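Local coordinates for protein transferrin (Manduca sexta, PDB 6WB6) that carries iron in the insect, binding a single ferric ion per molecule together with a carbonate anion, at residues A86-E91 with L333-Y338. Residues are numbered along the deposited sequence; the frame is centred on the assembly and turned at random.
With FE (Fe (III) ion), chain E; NAG (2-acetamido-2-deoxy-beta-D-glucopyranose), chain C.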
loop_
_atom_site.group_PDB
_atom_site.type_symbol
_atom_site.label_atom_id
_atom_site.label_comp_id
_atom_site.label_asym_id
_atom_site.label_seq_id
_atom_site.Cartn_x
_atom_site.Cartn_y
_atom_site.Cartn_z
ATOM N N ALA A 86 11.093 29.651 -7.417
ATOM C CA ALA A 86 12.072 28.574 -7.376
ATOM C C ALA A 86 11.734 27.513 -8.418
ATOM O O ALA A 86 10.570 27.114 -8.536
ATOM C CB ALA A 86 12.114 27.952 -5.981
ATOM N N PRO A 87 12.721 27.028 -9.183
ATOM C CA PRO A 87 12.433 26.039 -10.235
ATOM C C PRO A 87 11.957 24.700 -9.709
ATOM O O PRO A 87 11.262 23.990 -10.438
ATOM C CB PRO A 87 13.781 25.895 -10.959
ATOM C CG PRO A 87 14.775 26.300 -9.936
ATOM C CD PRO A 87 14.152 27.358 -9.125
ATOM N N PHE A 88 12.284 24.358 -8.466
ATOM C CA PHE A 88 12.029 23.048 -7.891
ATOM C C PHE A 88 11.302 23.180 -6.561
ATOM O O PHE A 88 11.449 24.176 -5.834
ATOM C CB PHE A 88 13.346 22.264 -7.645
ATOM C CG PHE A 88 14.268 22.234 -8.828
ATOM C CD1 PHE A 88 13.894 21.599 -9.990
ATOM C CD2 PHE A 88 15.523 22.827 -8.767
ATOM C CE1 PHE A 88 14.744 21.568 -11.080
ATOM C CE2 PHE A 88 16.371 22.790 -9.852
ATOM C CZ PHE A 88 15.980 22.169 -11.015
ATOM N N ARG A 89 10.504 22.157 -6.251
ATOM C CA ARG A 89 9.858 22.096 -4.955
ATOM C C ARG A 89 10.884 22.212 -3.833
ATOM O O ARG A 89 10.670 22.923 -2.838
ATOM C CB ARG A 89 9.081 20.796 -4.821
ATOM C CG ARG A 89 8.293 20.725 -3.512
ATOM C CD ARG A 89 7.443 19.535 -3.550
ATOM N NE ARG A 89 6.816 19.200 -2.281
ATOM C CZ ARG A 89 5.836 18.316 -2.179
ATOM N NH1 ARG A 89 5.419 17.691 -3.276
ATOM N NH2 ARG A 89 5.301 18.026 -0.993
ATOM N N TYR A 90 11.975 21.469 -3.928
ATOM C CA TYR A 90 13.060 21.566 -2.912
ATOM C C TYR A 90 14.325 20.906 -3.411
ATOM O O TYR A 90 14.269 19.934 -4.049
ATOM C CB TYR A 90 12.787 21.039 -1.503
ATOM C CG TYR A 90 12.144 19.695 -1.335
ATOM C CD1 TYR A 90 12.878 18.547 -1.520
ATOM C CD2 TYR A 90 10.839 19.576 -0.905
ATOM C CE1 TYR A 90 12.325 17.307 -1.324
ATOM C CE2 TYR A 90 10.269 18.347 -0.696
ATOM C CZ TYR A 90 11.015 17.216 -0.927
ATOM O OH TYR A 90 10.491 16.019 -0.736
ATOM N N GLU A 91 15.414 21.544 -3.097
ATOM C CA GLU A 91 16.732 21.052 -3.431
ATOM C C GLU A 91 17.290 20.249 -2.274
ATOM O O GLU A 91 17.182 20.653 -1.109
ATOM C CB GLU A 91 17.668 22.208 -3.748
ATOM C CG GLU A 91 17.207 23.023 -4.940
ATOM C CD GLU A 91 17.845 24.378 -4.922
ATOM O OE1 GLU A 91 17.386 25.215 -4.115
ATOM O OE2 GLU A 91 18.839 24.577 -5.655
ATOM N N LEU A 333 11.848 16.240 -15.604
ATOM C CA LEU A 333 12.456 15.464 -14.533
ATOM C C LEU A 333 13.968 15.505 -14.620
ATOM O O LEU A 333 14.649 15.616 -13.591
ATOM C CB LEU A 333 11.976 14.021 -14.575
ATOM C CG LEU A 333 10.490 13.807 -14.346
ATOM C CD1 LEU A 333 10.183 12.347 -14.556
ATOM C CD2 LEU A 333 10.063 14.232 -13.010
ATOM N N ASN A 334 14.507 15.414 -15.841
ATOM C CA ASN A 334 15.951 15.435 -16.019
ATOM C C ASN A 334 16.578 16.656 -15.363
ATOM O O ASN A 334 17.619 16.546 -14.716
ATOM C CB ASN A 334 16.305 15.419 -17.498
ATOM C CG ASN A 334 16.298 14.024 -18.089
ATOM O OD1 ASN A 334 16.058 13.026 -17.398
ATOM N ND2 ASN A 334 16.567 13.952 -19.378
ATOM N N LYS A 335 15.987 17.836 -15.539
ATOM C CA LYS A 335 16.721 19.017 -15.110
ATOM C C LYS A 335 16.752 19.149 -13.594
ATOM O O LYS A 335 17.407 20.063 -13.058
ATOM C CB LYS A 335 16.126 20.279 -15.751
ATOM C CG LYS A 335 14.664 20.550 -15.412
ATOM C CD LYS A 335 14.144 21.771 -16.148
ATOM C CE LYS A 335 12.727 22.090 -15.761
ATOM N NZ LYS A 335 12.605 22.592 -14.357
ATOM N N ALA A 336 16.059 18.256 -12.897
ATOM C CA ALA A 336 16.135 18.174 -11.459
ATOM C C ALA A 336 17.085 17.076 -11.012
ATOM O O ALA A 336 17.308 16.932 -9.809
ATOM C CB ALA A 336 14.749 17.926 -10.873
ATOM N N ASN A 337 17.680 16.347 -11.966
ATOM C CA ASN A 337 18.341 15.065 -11.718
ATOM C C ASN A 337 17.390 14.058 -11.085
ATOM O O ASN A 337 17.805 13.173 -10.340
ATOM C CB ASN A 337 19.578 15.228 -10.842
ATOM C CG ASN A 337 20.672 16.022 -11.529
ATOM O OD1 ASN A 337 20.792 16.011 -12.754
ATOM N ND2 ASN A 337 21.474 16.714 -10.748
ATOM N N TYR A 338 16.102 14.181 -11.358
ATOM C CA TYR A 338 15.140 13.377 -10.625
ATOM C C TYR A 338 14.730 12.120 -11.374
ATOM O O TYR A 338 14.140 11.229 -10.765
ATOM C CB TYR A 338 13.906 14.230 -10.282
ATOM C CG TYR A 338 13.080 13.666 -9.162
ATOM C CD1 TYR A 338 13.520 13.740 -7.857
ATOM C CD2 TYR A 338 11.857 13.064 -9.410
ATOM C CE1 TYR A 338 12.767 13.244 -6.827
ATOM C CE2 TYR A 338 11.094 12.547 -8.379
ATOM C CZ TYR A 338 11.560 12.656 -7.083
ATOM O OH TYR A 338 10.838 12.141 -6.046
HETATM FE FE FE E . 10.672 15.296 1.313
HETATM C C1 NAG C . 22.530 17.445 -11.376
HETATM C C2 NAG C . 22.762 18.773 -10.679
HETATM C C3 NAG C . 24.058 19.485 -11.086
HETATM C C4 NAG C . 25.249 18.531 -11.227
HETATM C C5 NAG C . 24.856 17.192 -11.848
HETATM C C6 NAG C . 25.951 16.178 -11.611
HETATM C C7 NAG C . 20.599 19.776 -10.072
HETATM C C8 NAG C . 19.621 20.833 -10.482
HETATM N N2 NAG C . 21.617 19.629 -10.919
HETATM O O3 NAG C . 24.326 20.449 -10.057
HETATM O O4 NAG C . 26.245 19.031 -12.131
HETATM O O5 NAG C . 23.681 16.629 -11.267
HETATM O O6 NAG C . 26.124 16.116 -10.200
HETATM O O7 NAG C . 20.462 19.133 -9.040
HETATM O O HOH W 1 11.073 24.474 -12.914
#
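Phe88 and Ala336 mark the nearest approach of the two backbones, 7.3 Å between their CA atoms, a spacing bridged by side chains and one water. Residues 86-91 run from a loop into the strand continuing to residue 97, while 333-338 close helix 329-334 with a type I turn from Asn334 to Asn337. Positive phi at Asn337 (57°), together with the bonds Asn337 N to Asn334 O and Tyr338 N to Leu333 O, identifies a Schellman motif.

Phe88 carries most of the contact. With chi1 at -49°, CG lies beside the backbone N and anti to the carbonyl carbon, and the ring reaches the turn obliquely: CE1 stands 3.6 Å from Ala336 CB, and CZ 3.3 Å from Lys335 O. Pro87 CB sits over the centre of one ring face, 4.0 Å above its plane. The ring also touches sugar, Phe88 CE2 lying 3.8 Å from the acetamido methyl C8 of the NAG linked covalently to Asn337 ND2. Were an alanine to replace this ring, the Ala336 methyl and the acetyl C8 would probably lose their aromatic neighbour, leaving a gap between the turn and the acetamido methyl.

In Lys335, CG sits between the backbone N and the carbonyl carbon, and the chain runs extended until a bend at chi4 (69°) sets NZ 4.0 Å from Phe88 CE1. There NZ donates to a water that in turn donates to Pro87 O, so the two segments are joined through solvent at this border. Two residues beyond Phe88, Tyr90 OH binds the ferric ion at 2.2 Å, and Tyr204 supplies a second phenolate ligand. A classic beta bulge places Arg89 and Tyr90 together opposite Arg271, and a backbone hydrogen bond ties Ala336 to Ala270 of that strand, 269-271. The arrangement thus joins a glycosylated helix end to the iron-bearing strand of a transferrin lobe.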